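Local coordinates for OxyA protein (Actinoplanes teichomyceticus, PDB 5HH3) that binds heme as a member of the cytochrome P450 family and probably cyclises a peptide by phenolic coupling during glycopeptide antibiotic biosynthesis, at residues Leu56-Asp61 and Leu314-Arg319; Arg101-Val106 and Ile345-Gly350; Asp157-Pro162 and Phe234-Gly239. One frame throughout, in Å; residues are numbered along the deposited sequence.

Interaction 1: Leu56-Asp61 and Leu314-Arg319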
loop_
_atom_site.group_PDB
_atom_site.type_symbol
_atom_site.label_atom_id
_atom_site.label_comp_id
_atom_site.label_asym_id
_atom_site.label_seq_id
_atom_site.Cartn_x
_atom_site.Cartn_y
_atom_site.Cartn_z
ATOM N N LEU B 56 3.581 -3.679 -16.177
ATOM C CA LEU B 56 4.927 -3.140 -16.063
ATOM C C LEU B 56 5.468 -2.943 -17.459
ATOM O O LEU B 56 5.529 -3.909 -18.207
ATOM C CB LEU B 56 5.829 -4.120 -15.310
ATOM C CG LEU B 56 7.289 -3.721 -15.094
ATOM C CD1 LEU B 56 7.386 -2.619 -14.046
ATOM C CD2 LEU B 56 8.102 -4.931 -14.653
ATOM N N ALA B 57 5.860 -1.720 -17.799
ATOM C CA ALA B 57 6.497 -1.403 -19.096
ATOM C C ALA B 57 8.001 -1.388 -18.880
ATOM O O ALA B 57 8.479 -0.665 -18.007
ATOM C CB ALA B 57 6.043 -0.041 -19.612
ATOM N N THR B 58 8.718 -2.201 -19.657
ATOM C CA THR B 58 10.168 -2.312 -19.595
ATOM C C THR B 58 10.881 -1.872 -20.883
ATOM O O THR B 58 12.080 -1.579 -20.826
ATOM C CB THR B 58 10.615 -3.770 -19.277
ATOM O OG1 THR B 58 10.094 -4.672 -20.259
ATOM C CG2 THR B 58 10.136 -4.226 -17.910
ATOM N N GLY B 59 10.174 -1.885 -22.023
ATOM C CA GLY B 59 10.734 -1.484 -23.309
ATOM C C GLY B 59 10.930 0.020 -23.379
ATOM O O GLY B 59 10.053 0.794 -22.958
ATOM N N TYR B 60 12.083 0.423 -23.902
ATOM C CA TYR B 60 12.486 1.845 -23.982
ATOM C C TYR B 60 11.458 2.714 -24.711
ATOM O O TYR B 60 10.999 3.747 -24.191
ATOM C CB TYR B 60 13.851 1.977 -24.694
ATOM C CG TYR B 60 14.581 3.262 -24.419
ATOM C CD1 TYR B 60 14.392 4.409 -25.205
ATOM C CD2 TYR B 60 15.502 3.331 -23.386
ATOM C CE1 TYR B 60 15.079 5.598 -24.925
ATOM C CE2 TYR B 60 16.196 4.496 -23.105
ATOM C CZ TYR B 60 15.991 5.620 -23.878
ATOM O OH TYR B 60 16.729 6.742 -23.545
ATOM N N ASP B 61 11.092 2.296 -25.911
ATOM C CA ASP B 61 10.163 3.073 -26.718
ATOM C C ASP B 61 8.740 3.008 -26.177
ATOM O O ASP B 61 8.011 3.980 -26.278
ATOM C CB ASP B 61 10.187 2.630 -28.181
ATOM C CG ASP B 61 11.511 2.927 -28.852
ATOM O OD1 ASP B 61 12.188 3.917 -28.509
ATOM O OD2 ASP B 61 11.867 2.161 -29.743
ATOM N N LEU B 314 12.280 2.387 -15.448
ATOM C CA LEU B 314 13.407 3.182 -15.897
ATOM C C LEU B 314 14.702 2.384 -15.798
ATOM O O LEU B 314 15.562 2.503 -16.668
ATOM C CB LEU B 314 13.511 4.481 -15.100
ATOM C CG LEU B 314 12.277 5.384 -15.011
ATOM C CD1 LEU B 314 12.583 6.670 -14.240
ATOM C CD2 LEU B 314 11.770 5.707 -16.403
ATOM N N LEU B 315 14.834 1.562 -14.762
ATOM C CA LEU B 315 15.973 0.638 -14.652
ATOM C C LEU B 315 16.033 -0.290 -15.882
ATOM O O LEU B 315 17.086 -0.366 -16.551
ATOM C CB LEU B 315 15.883 -0.165 -13.356
ATOM C CG LEU B 315 17.011 -1.168 -13.053
ATOM C CD1 LEU B 315 18.329 -0.469 -12.965
ATOM C CD2 LEU B 315 16.752 -1.906 -11.763
ATOM N N ALA B 316 14.897 -0.915 -16.227
ATOM C CA ALA B 316 14.832 -1.788 -17.396
ATOM C C ALA B 316 15.214 -1.059 -18.684
ATOM O O ALA B 316 15.991 -1.586 -19.471
ATOM C CB ALA B 316 13.466 -2.457 -17.537
ATOM N N ALA B 317 14.726 0.165 -18.872
ATOM C CA ALA B 317 15.030 0.931 -20.081
ATOM C C ALA B 317 16.511 1.277 -20.172
ATOM O O ALA B 317 17.111 1.153 -21.239
ATOM C CB ALA B 317 14.224 2.222 -20.098
ATOM N N ASN B 318 17.070 1.735 -19.057
ATOM C CA ASN B 318 18.444 2.225 -18.999
ATOM C C ASN B 318 19.479 1.105 -19.074
ATOM O O ASN B 318 20.595 1.322 -19.584
ATOM C CB ASN B 318 18.651 3.050 -17.734
ATOM C CG ASN B 318 17.845 4.334 -17.746
ATOM O OD1 ASN B 318 17.245 4.697 -18.763
ATOM N ND2 ASN B 318 17.844 5.043 -16.631
ATOM N N ARG B 319 19.093 -0.065 -18.556
ATOM C CA ARG B 319 19.933 -1.241 -18.519
ATOM C C ARG B 319 19.401 -2.345 -19.467
ATOM O O ARG B 319 19.565 -3.532 -19.203
ATOM C CB ARG B 319 20.016 -1.731 -17.075
ATOM C CG ARG B 319 20.491 -0.666 -16.066
ATOM C CD ARG B 319 21.902 -0.172 -16.356
ATOM N NE ARG B 319 22.781 -1.329 -16.258
ATOM C CZ ARG B 319 23.226 -1.856 -15.122
ATOM N NH1 ARG B 319 23.013 -1.268 -13.946
ATOM N NH2 ARG B 319 23.941 -2.972 -15.179
HETATM O O HOH W 1 14.395 -2.944 -21.567
#

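Interaction 2: Arg101-Val106 and Ile345-Gly350. With HEM (protoporphyrin IX containing Fe), chain G.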
loop_
_atom_site.group_PDB
_atom_site.type_symbol
_atom_site.label_atom_id
_atom_site.label_comp_id
_atom_site.label_asym_id
_atom_site.label_seq_id
_atom_site.Cartn_x
_atom_site.Cartn_y
_atom_site.Cartn_z
ATOM N N ARG B 101 -0.555 24.586 -14.946
ATOM C CA ARG B 101 -0.643 25.865 -14.291
ATOM C C ARG B 101 0.392 26.017 -13.169
ATOM O O ARG B 101 1.045 27.055 -13.083
ATOM C CB ARG B 101 -2.081 26.146 -13.824
ATOM C CG ARG B 101 -3.027 26.370 -15.009
ATOM C CD ARG B 101 -4.514 26.192 -14.693
ATOM N NE ARG B 101 -5.333 26.746 -15.756
ATOM C CZ ARG B 101 -6.668 26.714 -15.828
ATOM N NH1 ARG B 101 -7.406 26.080 -14.907
ATOM N NH2 ARG B 101 -7.265 27.299 -16.858
ATOM N N LEU B 102 0.557 25.000 -12.333
ATOM C CA LEU B 102 1.554 25.070 -11.239
ATOM C C LEU B 102 2.981 24.912 -11.773
ATOM O O LEU B 102 3.864 25.679 -11.405
ATOM C CB LEU B 102 1.279 24.049 -10.131
ATOM C CG LEU B 102 2.323 23.980 -8.989
ATOM C CD1 LEU B 102 2.533 25.324 -8.300
ATOM C CD2 LEU B 102 1.909 22.908 -7.973
ATOM N N ARG B 103 3.201 23.946 -12.655
ATOM C CA ARG B 103 4.529 23.745 -13.200
ATOM C C ARG B 103 5.142 24.957 -13.939
ATOM O O ARG B 103 6.336 25.238 -13.763
ATOM C CB ARG B 103 4.596 22.499 -14.073
ATOM C CG ARG B 103 6.023 22.280 -14.559
ATOM C CD ARG B 103 6.318 20.855 -14.842
ATOM N NE ARG B 103 7.667 20.752 -15.371
ATOM C CZ ARG B 103 8.398 19.649 -15.368
ATOM N NH1 ARG B 103 7.942 18.518 -14.822
ATOM N NH2 ARG B 103 9.606 19.693 -15.903
ATOM N N ARG B 104 4.353 25.694 -14.726
ATOM C CA ARG B 104 4.878 26.909 -15.383
ATOM C C ARG B 104 5.400 27.959 -14.404
ATOM O O ARG B 104 6.300 28.725 -14.762
ATOM C CB ARG B 104 3.841 27.592 -16.269
ATOM C CG ARG B 104 3.691 26.972 -17.643
ATOM C CD ARG B 104 2.863 27.863 -18.550
ATOM N NE ARG B 104 1.508 28.060 -18.030
ATOM C CZ ARG B 104 0.373 27.687 -18.628
ATOM N NH1 ARG B 104 0.358 27.102 -19.823
ATOM N NH2 ARG B 104 -0.785 27.920 -18.024
ATOM N N MET B 105 4.794 28.052 -13.219
ATOM C CA MET B 105 5.155 29.110 -12.265
ATOM C C MET B 105 6.465 28.812 -11.535
ATOM O O MET B 105 7.192 29.735 -11.147
ATOM C CB MET B 105 4.026 29.344 -11.261
ATOM C CG MET B 105 2.767 29.811 -11.938
ATOM S SD MET B 105 1.536 30.486 -10.824
ATOM C CE MET B 105 0.948 28.983 -10.064
ATOM N N VAL B 106 6.753 27.535 -11.339
ATOM C CA VAL B 106 7.977 27.128 -10.655
ATOM C C VAL B 106 9.129 26.817 -11.603
ATOM O O VAL B 106 10.288 26.897 -11.182
ATOM C CB VAL B 106 7.753 26.000 -9.613
ATOM C CG1 VAL B 106 6.800 26.489 -8.517
ATOM C CG2 VAL B 106 7.239 24.732 -10.229
ATOM N N ILE B 345 5.229 15.132 -19.705
ATOM C CA ILE B 345 4.943 16.352 -18.921
ATOM C C ILE B 345 5.461 16.282 -17.443
ATOM O O ILE B 345 5.733 17.313 -16.824
ATOM C CB ILE B 345 3.433 16.734 -18.981
ATOM C CG1 ILE B 345 2.553 15.741 -18.198
ATOM C CG2 ILE B 345 2.933 16.867 -20.433
ATOM C CD1 ILE B 345 1.069 16.056 -18.228
ATOM N N HIS B 346 5.612 15.076 -16.898
ATOM C CA HIS B 346 6.096 14.893 -15.542
ATOM C C HIS B 346 7.624 14.682 -15.414
ATOM O O HIS B 346 8.103 14.400 -14.303
ATOM C CB HIS B 346 5.345 13.760 -14.843
ATOM C CG HIS B 346 3.892 14.042 -14.621
ATOM N ND1 HIS B 346 3.432 14.765 -13.541
ATOM C CD2 HIS B 346 2.789 13.673 -15.324
ATOM C CE1 HIS B 346 2.115 14.838 -13.593
ATOM N NE2 HIS B 346 1.698 14.186 -14.664
ATOM N N HIS B 347 8.384 14.899 -16.491
ATOM C CA HIS B 347 9.817 14.722 -16.474
ATOM C C HIS B 347 10.433 15.596 -15.387
ATOM O O HIS B 347 9.958 16.709 -15.126
ATOM C CB HIS B 347 10.428 14.989 -17.859
ATOM C CG HIS B 347 10.545 16.436 -18.235
ATOM N ND1 HIS B 347 11.667 17.184 -17.949
ATOM C CD2 HIS B 347 9.696 17.273 -18.887
ATOM C CE1 HIS B 347 11.505 18.418 -18.398
ATOM N NE2 HIS B 347 10.318 18.499 -18.972
ATOM N N CYS B 348 11.479 15.076 -14.743
ATOM C CA CYS B 348 12.036 15.700 -13.553
ATOM C C CYS B 348 12.148 17.228 -13.659
ATOM O O CYS B 348 12.883 17.731 -14.488
ATOM C CB CYS B 348 13.414 15.129 -13.216
ATOM S SG CYS B 348 13.951 15.642 -11.565
ATOM N N LEU B 349 11.439 17.951 -12.804
ATOM C CA LEU B 349 11.619 19.408 -12.703
ATOM C C LEU B 349 13.030 19.798 -12.224
ATOM O O LEU B 349 13.571 20.820 -12.640
ATOM C CB LEU B 349 10.574 20.005 -11.754
ATOM C CG LEU B 349 10.563 21.535 -11.572
ATOM C CD1 LEU B 349 10.322 22.236 -12.897
ATOM C CD2 LEU B 349 9.526 21.931 -10.548
ATOM N N GLY B 350 13.621 18.982 -11.357
ATOM C CA GLY B 350 14.910 19.304 -10.766
ATOM C C GLY B 350 16.120 18.734 -11.479
ATOM O O GLY B 350 17.208 18.722 -10.888
HETATM C CHA HEM G . 9.941 14.058 -11.129
HETATM C CHB HEM G . 12.113 17.497 -8.485
HETATM C CHC HEM G . 16.217 14.883 -8.508
HETATM C CHD HEM G . 14.050 11.523 -11.201
HETATM C C1A HEM G . 10.179 15.190 -10.387
HETATM C C2A HEM G . 9.180 16.144 -10.044
HETATM C C3A HEM G . 9.791 17.116 -9.313
HETATM C C4A HEM G . 11.166 16.768 -9.190
HETATM C CMA HEM G . 9.133 18.333 -8.711
HETATM C CAA HEM G . 7.719 16.085 -10.444
HETATM C CBA HEM G . 7.553 16.766 -11.801
HETATM C CGA HEM G . 6.132 16.753 -12.342
HETATM O O1A HEM G . 5.282 15.905 -11.974
HETATM O O2A HEM G . 5.793 17.608 -13.202
HETATM C C1B HEM G . 13.437 17.084 -8.240
HETATM C C2B HEM G . 14.389 17.828 -7.461
HETATM C C3B HEM G . 15.559 17.100 -7.456
HETATM C C4B HEM G . 15.273 15.885 -8.268
HETATM C CMB HEM G . 14.158 19.161 -6.780
HETATM C CAB HEM G . 16.888 17.383 -6.857
HETATM C CBB HEM G . 17.288 18.518 -6.275
HETATM C C1C HEM G . 16.011 13.714 -9.230
HETATM C C2C HEM G . 16.973 12.705 -9.452
HETATM C C3C HEM G . 16.344 11.723 -10.228
HETATM C C4C HEM G . 15.001 12.179 -10.468
HETATM C CMC HEM G . 18.396 12.695 -8.926
HETATM C CAC HEM G . 16.878 10.447 -10.770
HETATM C CBC HEM G . 18.127 9.999 -10.669
HETATM C C1D HEM G . 12.746 11.987 -11.367
HETATM C C2D HEM G . 11.760 11.189 -12.127
HETATM C C3D HEM G . 10.614 11.886 -12.111
HETATM C C4D HEM G . 10.920 13.107 -11.334
HETATM C CMD HEM G . 11.922 9.846 -12.803
HETATM C CAD HEM G . 9.311 11.456 -12.770
HETATM C CBD HEM G . 8.443 10.518 -11.918
HETATM C CGD HEM G . 7.155 10.133 -12.665
HETATM O O1D HEM G . 6.279 9.413 -12.152
HETATM O O2D HEM G . 6.906 10.500 -13.821
HETATM N NA HEM G . 11.395 15.592 -9.871
HETATM N NB HEM G . 14.020 15.976 -8.707
HETATM N NC HEM G . 14.852 13.401 -9.881
HETATM N ND HEM G . 12.209 13.147 -10.939
HETATM FE FE HEM G . 13.075 14.507 -9.882
HETATM O O HOH W 2 12.287 13.628 -8.141
#

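Interaction 3: Asp157-Pro162 and Phe234-Gly239. With HEM (protoporphyrin IX containing Fe), chain G.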
loop_
_atom_site.group_PDB
_atom_site.type_symbol
_atom_site.label_atom_id
_atom_site.label_comp_id
_atom_site.label_asym_id
_atom_site.label_seq_id
_atom_site.Cartn_x
_atom_site.Cartn_y
_atom_site.Cartn_z
ATOM N N ASP B 157 20.769 25.883 0.145
ATOM C CA ASP B 157 21.361 27.069 -0.530
ATOM C C ASP B 157 20.531 27.482 -1.752
ATOM O O ASP B 157 20.263 28.664 -1.932
ATOM C CB ASP B 157 22.822 26.843 -0.964
ATOM C CG ASP B 157 23.800 26.809 0.206
ATOM O OD1 ASP B 157 23.427 27.122 1.363
ATOM O OD2 ASP B 157 24.978 26.462 -0.034
ATOM N N PHE B 158 20.083 26.509 -2.547
ATOM C CA PHE B 158 19.253 26.789 -3.710
ATOM C C PHE B 158 17.952 27.493 -3.299
ATOM O O PHE B 158 17.527 28.443 -3.952
ATOM C CB PHE B 158 19.000 25.502 -4.495
ATOM C CG PHE B 158 17.997 25.636 -5.607
ATOM C CD1 PHE B 158 18.353 26.220 -6.818
ATOM C CD2 PHE B 158 16.702 25.153 -5.453
ATOM C CE1 PHE B 158 17.425 26.339 -7.845
ATOM C CE2 PHE B 158 15.772 25.265 -6.482
ATOM C CZ PHE B 158 16.140 25.854 -7.683
ATOM N N LEU B 159 17.356 27.045 -2.196
ATOM C CA LEU B 159 16.196 27.712 -1.614
ATOM C C LEU B 159 16.481 29.052 -0.934
ATOM O O LEU B 159 15.543 29.791 -0.656
ATOM C CB LEU B 159 15.509 26.822 -0.590
ATOM C CG LEU B 159 14.881 25.543 -1.106
ATOM C CD1 LEU B 159 14.219 24.880 0.086
ATOM C CD2 LEU B 159 13.859 25.818 -2.215
ATOM N N GLY B 160 17.740 29.361 -0.643
ATOM C CA GLY B 160 18.092 30.581 0.044
ATOM C C GLY B 160 17.911 30.505 1.554
ATOM O O GLY B 160 17.764 31.544 2.197
ATOM N N ILE B 161 17.919 29.303 2.138
ATOM C CA ILE B 161 17.863 29.195 3.601
ATOM C C ILE B 161 19.247 29.644 4.122
ATOM O O ILE B 161 20.250 29.127 3.651
ATOM C CB ILE B 161 17.561 27.751 4.092
ATOM C CG1 ILE B 161 16.345 27.111 3.386
ATOM C CG2 ILE B 161 17.352 27.733 5.602
ATOM C CD1 ILE B 161 15.085 27.939 3.430
ATOM N N PRO B 162 19.310 30.626 5.058
ATOM C CA PRO B 162 20.627 30.979 5.592
ATOM C C PRO B 162 21.283 29.801 6.285
ATOM O O PRO B 162 20.583 28.959 6.853
ATOM C CB PRO B 162 20.326 32.113 6.588
ATOM C CG PRO B 162 19.067 32.723 6.094
ATOM C CD PRO B 162 18.277 31.581 5.506
ATOM N N PHE B 234 9.366 19.861 -1.078
ATOM C CA PHE B 234 9.810 18.876 -2.049
ATOM C C PHE B 234 11.315 18.978 -2.355
ATOM O O PHE B 234 12.020 17.953 -2.382
ATOM C CB PHE B 234 9.016 18.953 -3.352
ATOM C CG PHE B 234 9.068 17.696 -4.117
ATOM C CD1 PHE B 234 8.182 16.664 -3.821
ATOM C CD2 PHE B 234 10.063 17.489 -5.073
ATOM C CE1 PHE B 234 8.250 15.459 -4.501
ATOM C CE2 PHE B 234 10.128 16.295 -5.760
ATOM C CZ PHE B 234 9.211 15.280 -5.481
ATOM N N VAL B 235 11.813 20.184 -2.584
ATOM C CA VAL B 235 13.220 20.365 -2.866
ATOM C C VAL B 235 14.109 19.901 -1.681
ATOM O O VAL B 235 15.071 19.137 -1.882
ATOM C CB VAL B 235 13.520 21.816 -3.286
ATOM C CG1 VAL B 235 15.014 22.077 -3.373
ATOM C CG2 VAL B 235 12.874 22.092 -4.642
ATOM N N MET B 236 13.777 20.362 -0.477
ATOM C CA MET B 236 14.486 19.976 0.751
ATOM C C MET B 236 14.318 18.531 1.212
ATOM O O MET B 236 15.207 18.012 1.868
ATOM C CB MET B 236 14.064 20.866 1.919
ATOM C CG MET B 236 14.879 22.116 2.015
ATOM S SD MET B 236 14.189 23.208 3.266
ATOM C CE MET B 236 14.621 22.239 4.715
ATOM N N GLY B 237 13.175 17.908 0.915
ATOM C CA GLY B 237 12.874 16.553 1.373
ATOM C C GLY B 237 13.276 15.541 0.322
ATOM O O GLY B 237 14.382 14.970 0.369
ATOM N N ALA B 238 12.383 15.366 -0.648
ATOM C CA ALA B 238 12.507 14.371 -1.712
ATOM C C ALA B 238 13.649 14.649 -2.677
ATOM O O ALA B 238 14.396 13.737 -3.044
ATOM C CB ALA B 238 11.196 14.283 -2.489
ATOM N N GLY B 239 13.772 15.899 -3.096
ATOM C CA GLY B 239 14.879 16.336 -3.949
ATOM C C GLY B 239 16.218 16.001 -3.309
ATOM O O GLY B 239 17.038 15.305 -3.903
HETATM C CHA HEM G . 9.941 14.058 -11.129
HETATM C CHB HEM G . 12.113 17.497 -8.485
HETATM C CHC HEM G . 16.217 14.883 -8.508
HETATM C CHD HEM G . 14.050 11.523 -11.201
HETATM C C1A HEM G . 10.179 15.190 -10.387
HETATM C C2A HEM G . 9.180 16.144 -10.044
HETATM C C3A HEM G . 9.791 17.116 -9.313
HETATM C C4A HEM G . 11.166 16.768 -9.190
HETATM C CMA HEM G . 9.133 18.333 -8.711
HETATM C CAA HEM G . 7.719 16.085 -10.444
HETATM C CBA HEM G . 7.553 16.766 -11.801
HETATM C CGA HEM G . 6.132 16.753 -12.342
HETATM O O1A HEM G . 5.282 15.905 -11.974
HETATM O O2A HEM G . 5.793 17.608 -13.202
HETATM C C1B HEM G . 13.437 17.084 -8.240
HETATM C C2B HEM G . 14.389 17.828 -7.461
HETATM C C3B HEM G . 15.559 17.100 -7.456
HETATM C C4B HEM G . 15.273 15.885 -8.268
HETATM C CMB HEM G . 14.158 19.161 -6.780
HETATM C CAB HEM G . 16.888 17.383 -6.857
HETATM C CBB HEM G . 17.288 18.518 -6.275
HETATM C C1C HEM G . 16.011 13.714 -9.230
HETATM C C2C HEM G . 16.973 12.705 -9.452
HETATM C C3C HEM G . 16.344 11.723 -10.228
HETATM C C4C HEM G . 15.001 12.179 -10.468
HETATM C CMC HEM G . 18.396 12.695 -8.926
HETATM C CAC HEM G . 16.878 10.447 -10.770
HETATM C CBC HEM G . 18.127 9.999 -10.669
HETATM C C1D HEM G . 12.746 11.987 -11.367
HETATM C C2D HEM G . 11.760 11.189 -12.127
HETATM C C3D HEM G . 10.614 11.886 -12.111
HETATM C C4D HEM G . 10.920 13.107 -11.334
HETATM C CMD HEM G . 11.922 9.846 -12.803
HETATM C CAD HEM G . 9.311 11.456 -12.770
HETATM C CBD HEM G . 8.443 10.518 -11.918
HETATM C CGD HEM G . 7.155 10.133 -12.665
HETATM O O1D HEM G . 6.279 9.413 -12.152
HETATM O O2D HEM G . 6.906 10.500 -13.821
HETATM N NA HEM G . 11.395 15.592 -9.871
HETATM N NB HEM G . 14.020 15.976 -8.707
HETATM N NC HEM G . 14.852 13.401 -9.881
HETATM N ND HEM G . 12.209 13.147 -10.939
HETATM FE FE HEM G . 13.075 14.507 -9.882
HETATM O O HOH W 2 12.287 13.628 -8.141
#

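Interaction 1: Leu56-Asp61 and Leu314-Arg319
T58 and A316 bring their CA atoms to 5.2 Å of each other, and Y60 and A317 bring theirs to 4.7 Å, so the turn that leaves strand 53-57 runs close against the short helix 314-318. The small side chains of the two alanines are consistent with this close spacing. A316 points its methyl at T58, and its CB lies 3.6 Å from T58 CB. With chi1 at 57°, T58 CG2 stands anti to its own carbonyl carbon and lies against the A316 methyl together with CB.

CD2 of Y60 is 3.7 Å from A317 CB, an apolar contact, and 3.5 Å from A317 O, which lies at the ring edge near its plane. Y60 has CG anti to the backbone N (chi1 -160°), and this carries the end of the ring nearer the helix than its first bond would suggest. A317 O accepts a hydrogen bond from R320 NH1; the ring merely lies beside it.

Polar linkage between the segments is indirect. Water 1 donates to both T58 O (2.8 Å) and A316 O (3.0 Å), so one solvent molecule serves two carbonyls that cannot bond each other.

G59 is the N-cap of helix 60-68, and A57 pairs with T311 and S313 in the backbone. The helix following each of the parallel strands 53-57 and 309-312 takes part here, as helix B and helix K' of the cytochrome P450 fold; R280, which bonds N318 O, is the arginine of the ExxR motif on helix K, beside which the contact lies.

Interaction 2: Arg101-Val106 and Ile345-Gly350
R103 on helix 98-106 faces L349 in the loop before helix 351-368, with their CA atoms 8.3 Å apart, and side chains make the contact. R103 does most of the bridging. Its CG is anti to the backbone N and the chain stays extended out to NE, which carries the guanidinium to the loop and the heme propionate together.

NH1 donates twice. One bond goes to H347 O (2.7 Å, N-H...O angle 157°), in the plane of that carbonyl and almost exactly in the guanidinium plane. The other goes from NH1 to heme O2A (2.8 Å, 148°). NH2 adds a weak bond to the same H347 O and sits over one face of the H347 ring, offset toward its rim. L349 CA and CB lie over one face of the guanidinium, CB offset toward its rim, and CD1 comes to 3.9 Å from R103 NE, while its other methyl, CD2, meets V106 CG2 at 3.6 Å. The leucine thus separates the polar grip from an apolar patch at the helix end.

H346 holds the other oxygen of the same propionate: its ND1 donates to heme O1A at 2.7 Å with an angle of 164°, and the oxygen lies in the ring plane. H99, four residues before R103 on the same helix, also bonds the heme, as does R291.

C348, between H347 and L349, binds the heme iron through SG at 2.2 Å, as the axial cysteine of the P450 heme-binding loop; water 2 is the ligand on the other side of the iron. The R103 cation would probably offset the propionate charge, while H346 contributes an N-H whatever its own charge; because R103 NH1 serves both H347 O and heme O2A, it probably ties the propionate to the loop that carries C348.

Interaction 3: Asp157-Pro162 and Phe234-Gly239
L159, in the last turn of helix 142-159, and M236 on helix 225-256 form the tight part of this contact. CD1 of L159 is 3.4 Å from M236 CG, closer than usual for two carbons, and 3.6 Å from M236 SD. The methionine chain bends at its last torsion (chi3 70°) beside this methyl. The backbones remain well separated, since even the nearest CA pair, L159 and V235, is 8.0 Å apart.

Around V235 the fit is more relaxed. Its CG1 receives L159 CD2 at 4.1 Å and, at the same distance, F158 CD2; the F158 ring comes in obliquely, and its chain crosses that of V235 at about a right angle. V235 has CG1 anti to the backbone N (chi1 171°), which sends this branch to the leucine and phenylalanine and leaves CG2 for heme CMB, 3.8 Å away. One valine therefore touches both a neighbouring helix and the cofactor.

In P450 terms this is helix E packing against helix I, the long helix that passes over the heme. Helix 225-256 widens here into a pi-type turn at 235-239, marked by a bond from G239 N to F234 O of 2.8 Å. F234 presents its ring edge to the heme at CHB, and G239 O reaches the vinyl carbon CAB.

Looseness increases toward the loop that leaves helix 142-159. I161 meets M236 SD only at 4.5 Å, through CG1, and packs further against L169, Y195 and M199. Before it, G160 closes the helix in a Schellman motif, with positive phi (81°) and two bonds back into the last turn, one of them from its N to D157 O. Beyond I161 the chain reaches solvent at P162, while D157 turns from the contact to a salt bridge with R163.

The heme joins interactions 2 and 3, whose centres are 16 Å apart and whose nearest atoms are about 7 Å apart. Interaction 2 supplies the axial sulfur and propionate donors, whereas helix 225-256 of interaction 3 passes on the water side of the iron, where water 2 is bound. Interaction 1 is more remote: its centre is 23 Å from that of interaction 2 and 30 Å from that of interaction 3, on the opposite side of the chain's centre from the latter. L314 still touches the heme. Along the sequence, the segments of interactions 1 and 2 alternate, and interaction 3 is nested within the loops both close.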